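Long-range contacts in adenine phosphoribosyltransferase, putative (Trypanosoma brucei brucei, PDB 5VN4), which probably catalyses the formation of AMP from adenine and 5-phospho-alpha-D-ribose 1-diphosphate, with release of diphosphate, in purine salvage: residues A[48-53]-A[88-93]; A[107-112]-A[137-142]; A[154-159]-A[182-187]. All coordinates share one frame; numbering follows the deposited sequence. Where two conformers were deposited one is given.

Contact 1. Residues A[48-53]-A[88-93]. With PPV (pyrophosphate), chain E; ADE (adenine), chain C; HSX (5-O-phosphono-alpha-D-ribofuranose), chain D.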
loop_
_atom_site.group_PDB
_atom_site.type_symbol
_atom_site.label_atom_id
_atom_site.label_comp_id
_atom_site.label_asym_id
_atom_site.label_seq_id
_atom_site.Cartn_x
_atom_site.Cartn_y
_atom_site.Cartn_z
ATOM N N PRO A 48 -20.291 -10.213 -7.948
ATOM C CA PRO A 48 -20.439 -11.675 -7.832
ATOM C C PRO A 48 -19.229 -12.362 -7.225
ATOM O O PRO A 48 -19.375 -13.260 -6.381
ATOM C CB PRO A 48 -20.677 -12.121 -9.280
ATOM C CG PRO A 48 -21.236 -10.912 -9.961
ATOM C CD PRO A 48 -20.584 -9.731 -9.310
ATOM N N ARG A 49 -18.027 -11.962 -7.630
ATOM C CA ARG A 49 -16.801 -12.647 -7.216
ATOM C C ARG A 49 -15.761 -11.586 -6.870
ATOM O O ARG A 49 -15.187 -10.948 -7.759
ATOM C CB ARG A 49 -16.319 -13.612 -8.299
ATOM C CG ARG A 49 -17.388 -14.639 -8.660
ATOM C CD ARG A 49 -16.909 -15.885 -9.416
ATOM N NE ARG A 49 -18.012 -16.851 -9.485
ATOM C CZ ARG A 49 -17.897 -18.144 -9.779
ATOM N NH1 ARG A 49 -16.717 -18.677 -10.059
ATOM N NH2 ARG A 49 -18.981 -18.909 -9.793
ATOM N N PHE A 50 -15.530 -11.392 -5.578
ATOM C CA PHE A 50 -14.586 -10.394 -5.094
ATOM C C PHE A 50 -13.237 -11.054 -4.837
ATOM O O PHE A 50 -13.128 -11.949 -3.992
ATOM C CB PHE A 50 -15.103 -9.741 -3.814
ATOM C CG PHE A 50 -14.195 -8.658 -3.284
ATOM C CD1 PHE A 50 -14.305 -7.353 -3.739
ATOM C CD2 PHE A 50 -13.217 -8.946 -2.348
ATOM C CE1 PHE A 50 -13.459 -6.358 -3.258
ATOM C CE2 PHE A 50 -12.385 -7.960 -1.863
ATOM C CZ PHE A 50 -12.496 -6.661 -2.328
ATOM N N ALA A 51 -12.206 -10.568 -5.523
ATOM C CA ALA A 51 -10.871 -11.165 -5.468
ATOM C C ALA A 51 -10.046 -10.444 -4.404
ATOM O O ALA A 51 -9.504 -9.360 -4.642
ATOM C CB ALA A 51 -10.217 -11.097 -6.841
ATOM N N GLU A 52 -9.928 -11.065 -3.231
ATOM C CA GLU A 52 -9.246 -10.453 -2.094
ATOM C C GLU A 52 -7.732 -10.430 -2.314
ATOM O O GLU A 52 -7.093 -11.475 -2.469
ATOM C CB GLU A 52 -9.599 -11.229 -0.823
ATOM C CG GLU A 52 -8.762 -10.897 0.408
ATOM C CD GLU A 52 -8.850 -9.438 0.817
ATOM O OE1 GLU A 52 -9.984 -8.901 0.874
ATOM O OE2 GLU A 52 -7.779 -8.836 1.078
ATOM N N VAL A 53 -7.145 -9.232 -2.294
ATOM C CA VAL A 53 -5.711 -9.115 -2.558
ATOM C C VAL A 53 -4.858 -9.710 -1.436
ATOM O O VAL A 53 -3.693 -10.070 -1.672
ATOM C CB VAL A 53 -5.341 -7.640 -2.821
ATOM C CG1 VAL A 53 -5.270 -6.874 -1.505
ATOM C CG2 VAL A 53 -4.043 -7.533 -3.601
ATOM N N ASP A 88 -3.924 4.230 -4.228
ATOM C CA ASP A 88 -4.441 3.947 -2.896
ATOM C C ASP A 88 -5.675 3.058 -3.044
ATOM O O ASP A 88 -6.552 3.362 -3.856
ATOM C CB ASP A 88 -4.865 5.318 -2.362
ATOM C CG ASP A 88 -4.938 5.398 -0.864
ATOM O OD1 ASP A 88 -4.766 4.371 -0.165
ATOM O OD2 ASP A 88 -5.175 6.544 -0.398
ATOM N N SER A 89 -5.768 1.946 -2.289
ATOM C CA SER A 89 -4.785 1.450 -1.327
ATOM C C SER A 89 -4.073 0.189 -1.815
ATOM O O SER A 89 -2.975 -0.129 -1.374
ATOM C CB SER A 89 -5.504 1.102 -0.015
ATOM O OG SER A 89 -6.317 2.180 0.429
ATOM N N ARG A 90 -4.721 -0.573 -2.694
ATOM C CA ARG A 90 -4.168 -1.870 -3.061
ATOM C C ARG A 90 -3.025 -1.766 -4.064
ATOM O O ARG A 90 -2.118 -2.603 -4.042
ATOM C CB ARG A 90 -5.284 -2.813 -3.508
ATOM C CG ARG A 90 -6.189 -3.205 -2.328
ATOM C CD ARG A 90 -7.215 -4.241 -2.725
ATOM N NE ARG A 90 -8.532 -3.663 -2.929
ATOM C CZ ARG A 90 -9.430 -4.147 -3.782
ATOM N NH1 ARG A 90 -9.132 -5.189 -4.560
ATOM N NH2 ARG A 90 -10.626 -3.588 -3.856
ATOM N N GLY A 91 -3.019 -0.740 -4.921
ATOM C CA GLY A 91 -1.855 -0.511 -5.761
ATOM C C GLY A 91 -0.597 -0.225 -4.957
ATOM O O GLY A 91 0.519 -0.508 -5.417
ATOM N N PHE A 92 -0.760 0.326 -3.747
ATOM C CA PHE A 92 0.366 0.565 -2.849
ATOM C C PHE A 92 1.093 -0.723 -2.495
ATOM O O PHE A 92 2.274 -0.683 -2.141
ATOM C CB PHE A 92 -0.134 1.179 -1.537
ATOM C CG PHE A 92 -0.527 2.640 -1.623
ATOM C CD1 PHE A 92 -0.552 3.337 -2.826
ATOM C CD2 PHE A 92 -0.860 3.316 -0.460
ATOM C CE1 PHE A 92 -0.895 4.687 -2.855
ATOM C CE2 PHE A 92 -1.205 4.659 -0.481
ATOM C CZ PHE A 92 -1.229 5.348 -1.683
ATOM N N LEU A 93 0.399 -1.863 -2.544
ATOM C CA LEU A 93 0.983 -3.149 -2.176
ATOM C C LEU A 93 1.932 -3.692 -3.231
ATOM O O LEU A 93 2.751 -4.572 -2.919
ATOM C CB LEU A 93 -0.135 -4.169 -1.972
ATOM C CG LEU A 93 -1.079 -3.879 -0.805
ATOM C CD1 LEU A 93 -2.373 -4.672 -0.931
ATOM C CD2 LEU A 93 -0.379 -4.205 0.512
HETATM O O11 PPV E . -12.377 0.339 -3.558
HETATM P P1 PPV E . -11.542 0.864 -2.407
HETATM O O21 PPV E . -12.269 0.882 -1.083
HETATM O O31 PPV E . -10.816 2.144 -2.759
HETATM O OPP PPV E . -10.381 -0.254 -2.278
HETATM P P2 PPV E . -8.945 -0.251 -1.534
HETATM O O12 PPV E . -8.960 -1.700 -1.122
HETATM O O22 PPV E . -7.966 0.131 -2.630
HETATM O O32 PPV E . -8.964 0.701 -0.363
HETATM N N9 ADE C . -12.115 -4.040 -7.465
HETATM C C8 ADE C . -13.057 -3.860 -8.430
HETATM N N7 ADE C . -13.698 -4.961 -8.755
HETATM C C5 ADE C . -13.130 -5.929 -7.950
HETATM C C6 ADE C . -13.369 -7.319 -7.815
HETATM N N6 ADE C . -14.289 -7.996 -8.530
HETATM N N1 ADE C . -12.627 -7.990 -6.912
HETATM C C2 ADE C . -11.709 -7.314 -6.205
HETATM N N3 ADE C . -11.400 -6.019 -6.239
HETATM C C4 ADE C . -12.152 -5.377 -7.147
HETATM C C1 HSX D . -10.757 -1.435 -6.390
HETATM O O4 HSX D . -11.386 -0.909 -7.571
HETATM C C2 HSX D . -9.440 -1.987 -6.905
HETATM O O2 HSX D . -8.455 -2.081 -5.868
HETATM C C3 HSX D . -9.076 -1.007 -7.999
HETATM O O3 HSX D . -8.528 0.206 -7.447
HETATM C C4 HSX D . -10.431 -0.676 -8.607
HETATM C C5 HSX D . -10.756 -1.525 -9.837
HETATM O O5 HSX D . -12.103 -1.302 -10.261
HETATM P "P'" HSX D . -12.442 -0.389 -11.556
HETATM O O1X HSX D . -12.228 1.068 -11.192
HETATM O O2X HSX D . -11.544 -0.857 -12.668
HETATM O O3X HSX D . -13.899 -0.723 -11.810
HETATM O O1 HSX D . -10.526 -0.373 -5.455
#

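Contact 2. Residues A[107-112]-A[137-142]. With MG (magnesium ion), chain F; PPV (pyrophosphate), chain I; PPV (pyrophosphate), chain E.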
loop_
_atom_site.group_PDB
_atom_site.type_symbol
_atom_site.label_atom_id
_atom_site.label_comp_id
_atom_site.label_asym_id
_atom_site.label_seq_id
_atom_site.Cartn_x
_atom_site.Cartn_y
_atom_site.Cartn_z
ATOM N N VAL A 107 5.119 7.010 -6.921
ATOM C CA VAL A 107 4.287 8.192 -6.716
ATOM C C VAL A 107 2.891 7.738 -6.303
ATOM O O VAL A 107 2.312 6.838 -6.927
ATOM C CB VAL A 107 4.232 9.034 -8.002
ATOM C CG1 VAL A 107 3.251 10.188 -7.867
ATOM C CG2 VAL A 107 5.622 9.537 -8.368
ATOM N N LEU A 108 2.343 8.365 -5.265
ATOM C CA LEU A 108 1.053 7.971 -4.713
ATOM C C LEU A 108 -0.092 8.663 -5.440
ATOM O O LEU A 108 -0.105 9.889 -5.571
ATOM C CB LEU A 108 0.975 8.327 -3.226
ATOM C CG LEU A 108 2.154 7.939 -2.344
ATOM C CD1 LEU A 108 1.824 8.241 -0.896
ATOM C CD2 LEU A 108 2.504 6.481 -2.540
ATOM N N ILE A 109 -1.069 7.883 -5.883
ATOM C CA ILE A 109 -2.355 8.422 -6.312
ATOM C C ILE A 109 -3.339 8.125 -5.193
ATOM O O ILE A 109 -3.545 6.955 -4.835
ATOM C CB ILE A 109 -2.819 7.808 -7.639
ATOM C CG1 ILE A 109 -1.809 8.108 -8.743
ATOM C CG2 ILE A 109 -4.218 8.322 -8.002
ATOM C CD1 ILE A 109 -2.184 7.543 -10.079
ATOM N N ARG A 110 -3.921 9.170 -4.602
ATOM C CA ARG A 110 -4.647 8.997 -3.356
ATOM C C ARG A 110 -6.058 9.550 -3.433
ATOM O O ARG A 110 -6.346 10.490 -4.182
ATOM C CB ARG A 110 -3.911 9.622 -2.168
ATOM C CG ARG A 110 -2.543 8.998 -1.918
ATOM C CD ARG A 110 -2.160 9.047 -0.448
ATOM N NE ARG A 110 -3.019 8.151 0.313
ATOM C CZ ARG A 110 -2.952 7.947 1.622
ATOM N NH1 ARG A 110 -2.051 8.570 2.369
ATOM N NH2 ARG A 110 -3.804 7.108 2.185
ATOM N N LYS A 111 -6.931 8.960 -2.622
ATOM C CA LYS A 111 -8.277 9.472 -2.468
ATOM C C LYS A 111 -8.213 10.853 -1.812
ATOM O O LYS A 111 -7.140 11.343 -1.437
ATOM C CB LYS A 111 -9.145 8.424 -1.762
ATOM C CG LYS A 111 -9.217 7.098 -2.559
ATOM C CD LYS A 111 -9.733 5.898 -1.749
ATOM C CE LYS A 111 -8.678 4.782 -1.653
ATOM N NZ LYS A 111 -9.113 3.570 -0.870
ATOM N N ALA A 112 -9.357 11.518 -1.682
ATOM C CA ALA A 112 -9.317 12.903 -1.220
ATOM C C ALA A 112 -8.857 12.998 0.238
ATOM O O ALA A 112 -8.972 12.049 1.019
ATOM C CB ALA A 112 -10.678 13.580 -1.399
ATOM N N MET A 137 -9.504 11.042 -7.342
ATOM C CA MET A 137 -8.110 10.720 -7.065
ATOM C C MET A 137 -7.259 11.975 -7.194
ATOM O O MET A 137 -7.588 12.899 -7.946
ATOM C CB MET A 137 -7.588 9.660 -8.035
ATOM C CG MET A 137 -8.176 8.274 -7.810
ATOM S SD MET A 137 -7.695 7.601 -6.205
ATOM C CE MET A 137 -8.605 6.055 -6.207
ATOM N N THR A 138 -6.158 12.000 -6.448
ATOM C CA THR A 138 -5.253 13.140 -6.450
ATOM C C THR A 138 -3.811 12.656 -6.541
ATOM O O THR A 138 -3.497 11.505 -6.231
ATOM C CB THR A 138 -5.425 14.026 -5.205
ATOM O OG1 THR A 138 -5.160 13.248 -4.032
ATOM C CG2 THR A 138 -6.837 14.598 -5.132
ATOM N N VAL A 139 -2.931 13.564 -6.961
ATOM C CA VAL A 139 -1.494 13.308 -7.027
ATOM C C VAL A 139 -0.771 14.603 -6.685
ATOM O O VAL A 139 -1.271 15.701 -6.949
ATOM C CB VAL A 139 -1.083 12.744 -8.411
ATOM C CG1 VAL A 139 -1.130 13.826 -9.492
ATOM C CG2 VAL A 139 0.270 12.061 -8.342
ATOM N N ARG A 140 0.405 14.481 -6.073
ATOM C CA ARG A 140 1.180 15.653 -5.686
ATOM C C ARG A 140 1.667 16.381 -6.932
ATOM O O ARG A 140 2.237 15.759 -7.832
ATOM C CB ARG A 140 2.386 15.199 -4.860
ATOM C CG ARG A 140 3.009 16.258 -3.973
ATOM C CD ARG A 140 4.143 15.669 -3.131
ATOM N NE ARG A 140 5.243 15.184 -3.963
ATOM C CZ ARG A 140 6.167 15.971 -4.509
ATOM N NH1 ARG A 140 6.130 17.284 -4.311
ATOM N NH2 ARG A 140 7.129 15.451 -5.257
ATOM N N PHE A 141 1.452 17.692 -6.986
ATOM C CA PHE A 141 2.025 18.482 -8.063
ATOM C C PHE A 141 3.541 18.501 -7.923
ATOM O O PHE A 141 4.073 18.687 -6.823
ATOM C CB PHE A 141 1.488 19.910 -8.027
ATOM C CG PHE A 141 1.957 20.745 -9.178
ATOM C CD1 PHE A 141 1.330 20.658 -10.409
ATOM C CD2 PHE A 141 3.043 21.599 -9.042
ATOM C CE1 PHE A 141 1.762 21.416 -11.478
ATOM C CE2 PHE A 141 3.478 22.361 -10.112
ATOM C CZ PHE A 141 2.836 22.265 -11.332
ATOM N N GLY A 142 4.234 18.275 -9.030
ATOM C CA GLY A 142 5.679 18.250 -9.035
ATOM C C GLY A 142 6.300 16.887 -8.837
ATOM O O GLY A 142 7.535 16.778 -8.852
HETATM MG MG MG F . -10.291 2.009 -0.937
HETATM O O11 PPV I . -6.530 7.463 8.200
HETATM P P1 PPV I . -5.347 8.105 7.513
HETATM O O21 PPV I . -4.461 8.930 8.415
HETATM O O31 PPV I . -5.663 8.776 6.199
HETATM O OPP PPV I . -4.407 6.857 7.135
HETATM P P2 PPV I . -3.798 6.584 5.668
HETATM O O12 PPV I . -2.809 5.493 6.033
HETATM O O22 PPV I . -3.175 7.906 5.261
HETATM O O32 PPV I . -4.966 6.156 4.814
HETATM O O11 PPV E . -12.377 0.339 -3.558
HETATM P P1 PPV E . -11.542 0.864 -2.407
HETATM O O21 PPV E . -12.269 0.882 -1.083
HETATM O O31 PPV E . -10.816 2.144 -2.759
HETATM O OPP PPV E . -10.381 -0.254 -2.278
HETATM P P2 PPV E . -8.945 -0.251 -1.534
HETATM O O12 PPV E . -8.960 -1.700 -1.122
HETATM O O22 PPV E . -7.966 0.131 -2.630
HETATM O O32 PPV E . -8.964 0.701 -0.363
HETATM O O HOH W 1 1.397 12.003 -4.895
#

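Contact 3. Residues A[154-159]-A[182-187]. With HSX (5-O-phosphono-alpha-D-ribofuranose), chain D; ADE (adenine), chain C.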
loop_
_atom_site.group_PDB
_atom_site.type_symbol
_atom_site.label_atom_id
_atom_site.label_comp_id
_atom_site.label_asym_id
_atom_site.label_seq_id
_atom_site.Cartn_x
_atom_site.Cartn_y
_atom_site.Cartn_z
ATOM N N ASP A 154 -2.184 -0.933 -10.360
ATOM C CA ASP A 154 -3.219 -1.247 -9.384
ATOM C C ASP A 154 -3.277 -2.764 -9.254
ATOM O O ASP A 154 -2.593 -3.486 -9.981
ATOM C CB ASP A 154 -4.563 -0.669 -9.830
ATOM C CG ASP A 154 -5.450 -0.279 -8.670
ATOM O OD1 ASP A 154 -5.118 -0.630 -7.511
ATOM O OD2 ASP A 154 -6.467 0.406 -8.928
ATOM N N ASP A 155 -4.110 -3.261 -8.332
ATOM C CA ASP A 155 -4.285 -4.711 -8.282
ATOM C C ASP A 155 -5.270 -5.203 -9.345
ATOM O O ASP A 155 -4.916 -6.024 -10.199
ATOM C CB ASP A 155 -4.595 -5.228 -6.866
ATOM C CG ASP A 155 -5.973 -4.844 -6.356
ATOM O OD1 ASP A 155 -6.465 -3.738 -6.680
ATOM O OD2 ASP A 155 -6.544 -5.656 -5.582
ATOM N N VAL A 156 -6.498 -4.687 -9.329
ATOM C CA VAL A 156 -7.571 -5.144 -10.210
ATOM C C VAL A 156 -7.909 -4.031 -11.189
ATOM O O VAL A 156 -8.009 -2.863 -10.801
ATOM C CB VAL A 156 -8.821 -5.521 -9.391
ATOM C CG1 VAL A 156 -9.978 -5.925 -10.318
ATOM C CG2 VAL A 156 -8.503 -6.639 -8.409
ATOM N N ILE A 157 -8.108 -4.400 -12.450
ATOM C CA ILE A 157 -8.746 -3.540 -13.444
ATOM C C ILE A 157 -10.074 -4.186 -13.805
ATOM O O ILE A 157 -10.106 -5.311 -14.324
ATOM C CB ILE A 157 -7.863 -3.318 -14.681
ATOM C CG1 ILE A 157 -6.533 -2.658 -14.275
ATOM C CG2 ILE A 157 -8.613 -2.441 -15.691
ATOM C CD1 ILE A 157 -5.520 -2.566 -15.361
ATOM N N ALA A 158 -11.171 -3.493 -13.482
ATOM C CA ALA A 158 -12.509 -4.012 -13.702
ATOM C C ALA A 158 -13.165 -3.120 -14.748
ATOM O O ALA A 158 -12.922 -3.312 -15.952
ATOM C CB ALA A 158 -13.260 -4.125 -12.368
ATOM N N THR A 159 -13.960 -2.121 -14.356
ATOM C CA THR A 159 -14.542 -1.211 -15.337
ATOM C C THR A 159 -13.512 -0.267 -15.945
ATOM O O THR A 159 -13.790 0.340 -16.988
ATOM C CB THR A 159 -15.635 -0.348 -14.708
ATOM O OG1 THR A 159 -15.053 0.561 -13.757
ATOM C CG2 THR A 159 -16.699 -1.191 -14.049
ATOM N N GLY A 182 -1.492 -4.357 -13.831
ATOM C CA GLY A 182 -2.244 -4.907 -12.718
ATOM C C GLY A 182 -1.997 -6.395 -12.589
ATOM O O GLY A 182 -1.293 -7.002 -13.398
ATOM N N ILE A 183 -2.604 -6.994 -11.563
ATOM C CA ILE A 183 -2.515 -8.443 -11.414
ATOM C C ILE A 183 -3.774 -9.192 -11.841
ATOM O O ILE A 183 -3.690 -10.400 -12.114
ATOM C CB ILE A 183 -2.022 -8.899 -10.020
ATOM C CG1 ILE A 183 -2.974 -8.441 -8.904
ATOM C CG2 ILE A 183 -0.593 -8.418 -9.799
ATOM C CD1 ILE A 183 -2.641 -9.052 -7.546
ATOM N N LEU A 184 -4.923 -8.514 -11.937
ATOM C CA LEU A 184 -6.178 -9.163 -12.308
ATOM C C LEU A 184 -6.972 -8.223 -13.200
ATOM O O LEU A 184 -7.325 -7.117 -12.782
ATOM C CB LEU A 184 -6.991 -9.523 -11.059
ATOM C CG LEU A 184 -8.378 -10.105 -11.325
ATOM C CD1 LEU A 184 -8.300 -11.417 -12.085
ATOM C CD2 LEU A 184 -9.102 -10.296 -10.021
ATOM N N GLY A 185 -7.251 -8.664 -14.422
ATOM C CA GLY A 185 -8.073 -7.897 -15.340
ATOM C C GLY A 185 -9.347 -8.656 -15.629
ATOM O O GLY A 185 -9.294 -9.832 -16.007
ATOM N N LEU A 186 -10.502 -8.025 -15.422
ATOM C CA LEU A 186 -11.781 -8.681 -15.700
ATOM C C LEU A 186 -12.149 -8.271 -17.119
ATOM O O LEU A 186 -12.813 -7.257 -17.349
ATOM C CB LEU A 186 -12.825 -8.271 -14.671
ATOM C CG LEU A 186 -12.416 -8.538 -13.211
ATOM C CD1 LEU A 186 -13.482 -8.067 -12.244
ATOM C CD2 LEU A 186 -12.100 -10.008 -12.985
ATOM N N THR A 187 -11.682 -9.055 -18.097
ATOM C CA THR A 187 -11.696 -8.561 -19.475
ATOM C C THR A 187 -13.108 -8.403 -20.017
ATOM O O THR A 187 -13.327 -7.583 -20.912
ATOM C CB THR A 187 -10.827 -9.417 -20.402
ATOM O OG1 THR A 187 -11.438 -10.691 -20.617
ATOM C CG2 THR A 187 -9.441 -9.615 -19.806
HETATM C C1 HSX D . -10.757 -1.435 -6.390
HETATM O O4 HSX D . -11.386 -0.909 -7.571
HETATM C C2 HSX D . -9.440 -1.987 -6.905
HETATM O O2 HSX D . -8.455 -2.081 -5.868
HETATM C C3 HSX D . -9.076 -1.007 -7.999
HETATM O O3 HSX D . -8.528 0.206 -7.447
HETATM C C4 HSX D . -10.431 -0.676 -8.607
HETATM C C5 HSX D . -10.756 -1.525 -9.837
HETATM O O5 HSX D . -12.103 -1.302 -10.261
HETATM P "P'" HSX D . -12.442 -0.389 -11.556
HETATM O O1X HSX D . -12.228 1.068 -11.192
HETATM O O2X HSX D . -11.544 -0.857 -12.668
HETATM O O3X HSX D . -13.899 -0.723 -11.810
HETATM O O1 HSX D . -10.526 -0.373 -5.455
HETATM N N9 ADE C . -12.115 -4.040 -7.465
HETATM C C8 ADE C . -13.057 -3.860 -8.430
HETATM N N7 ADE C . -13.698 -4.961 -8.755
HETATM C C5 ADE C . -13.130 -5.929 -7.950
HETATM C C6 ADE C . -13.369 -7.319 -7.815
HETATM N N6 ADE C . -14.289 -7.996 -8.530
HETATM N N1 ADE C . -12.627 -7.990 -6.912
HETATM C C2 ADE C . -11.709 -7.314 -6.205
HETATM N N3 ADE C . -11.400 -6.019 -6.239
HETATM C C4 ADE C . -12.152 -5.377 -7.147
HETATM O O HOH W 2 -11.463 -4.899 -17.582
#

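Contact 1. Residues A[48-53]-A[88-93]
Arg90 meets Val53 with its aliphatic stem and Phe50 with its charged head. CB lies 4.0 Å from O2 of the ribose 5-phosphate, and CG runs past pyrophosphate O12. CD rests 3.5 Å from Val53 CG1, the same methyl that touches Leu93 CD1 at 3.7 Å. A bend at chi3 (-102°) then turns the guanidinium toward the ligands. At its edge NE donates to pyrophosphate O12 at 2.7 Å, and NH1 donates to adenine N3 at 2.9 Å; NH1 also forms a salt bridge with Asp155. Residues 88-93 follow strand 83-87 as the pyrophosphate-binding loop of a type I phosphoribosyltransferase, where a cis peptide precedes Ser89 and the Ser89 N-H points to pyrophosphate O22. O2 of the sugar lies over the centre of one guanidinium face. Over the opposite face comes Phe50 CZ, 3.9 Å from NH2, with ring and guanidinium planes 52° apart, too steep for a stack. Phe50 CG is anti to its own N (chi1 -178°), which lays a face of the ring over adenine C2, offset toward the rim. The neighbouring backbone reads the base's edge: Ala51 N donates to adenine N1 at 3.0 Å, and Arg49 O accepts from N6.

Contact 2. Residues A[107-112]-A[137-142]
Arg110 and Thr138 form one antiparallel, hydrogen-bonded pair where strand segments 107-109 and 138-140 run at 155° to each other. Arg110 N donates to Thr138 O at 2.9 Å. Arg110 O takes two donors: Thr138 N at 2.7 Å, in the carbonyl plane, and Thr138 OG1 at 3.0 Å, which stands 46° out of that plane. The threonine can reach because OG1 sits between its own N and carbonyl carbon (chi1 60°). Farther along, a water replaces the direct bond, donating to Leu108 O at 2.7 Å and accepting from Arg140 N at 2.9 Å. The apolar side is closed by Val107 CG1 on Val139 CG2 at 3.6 Å and by Ile109 CG2 against Met137 CB, the latter two side chains crossing at about a right angle under helix 161-172. Beyond the pair, Lys111 and Met137 lie side by side, CG to CE 3.8 Å. Lys111 NZ is placed 2.0 Å from the magnesium ion, which Lys114 of the second subunit also binds; amine coordination makes the bond or the ion's identity doubtful. Arg110 NE is held by Asp88 in a salt bridge, while NH1 and NH2 bond the pyrophosphate held by Ser89 and Arg90 of the second subunit. With the backbone N and O of both Arg110 and Thr138 bonded across the bridge, the Arg110 guanidinium reaches across the dimer to phosphate oxygens.

Contact 3. Residues A[154-159]-A[182-187]
Residues 154-159 belong to the phosphoribosyl-binding loop that is the signature of type I phosphoribosyltransferases, and segment 182-187 runs parallel beside it, the two joined by a beta-alpha-beta crossover through helix 161-172. Asp155 O accepts from two successive amides, Ile183 N at 2.9 Å and Leu184 N at 3.0 Å, where the second segment turns a corner. The ladder continues as Ile157 N donates to Leu184 O at 2.8 Å and Leu186 N to Ile157 O at 3.0 Å, the last nearly in line with the carbonyl bond (C=O...N 173°). A water donating to both Ala158 O and Leu186 O bridges the end. On the face that carries both side chains, Val156 CG2 packs on Leu184 CD2; farther on, Ala158 CB meets Leu186 CD1. Val156 also covers the side of adenine opposite Phe50, so the base is sandwiched, while Leu186 CD1 borders its N6. The sugar is gripped by two carboxylates: its O3 donates to Asp154 OD2 at 2.5 Å, and its O2 donates to Asp155 OD1 at 2.7 Å. Asp155 reaches it with CG between its N and carbonyl carbon (chi1 70°), and its OD2 is engaged by Arg90. At the phosphate, Ala158 N donates to O2X at 2.8 Å, and Thr159 OG1 donates to O3X at 2.6 Å, joined by Thr159 N. Within these segments, carboxylates accept from the sugar hydroxyls, backbone N-H groups and a threonine hydroxyl donate to the phosphate, and Val156, Ala158 and Leu186 border the base.

The three contacts follow one another along the chain in series, and contacts 1 and 3, with centres 9 Å apart, build the two sides of one active site around adenine and the ribose 5-phosphate. Contact 2 lies farther out, about 18 Å from contact 1 and 20 Å from contact 3 between centres. Strand 83-87 ties the set together in the mixed sheet: it is flanked by strands 106-109 and 149-153, which lead into contacts 2 and 3, and itself leads into the pyrophosphate loop of contact 1. Contacts 1 and 2 share that pyrophosphate, which Arg110 of the second subunit also bonds, so each site of the homodimer draws on both subunits.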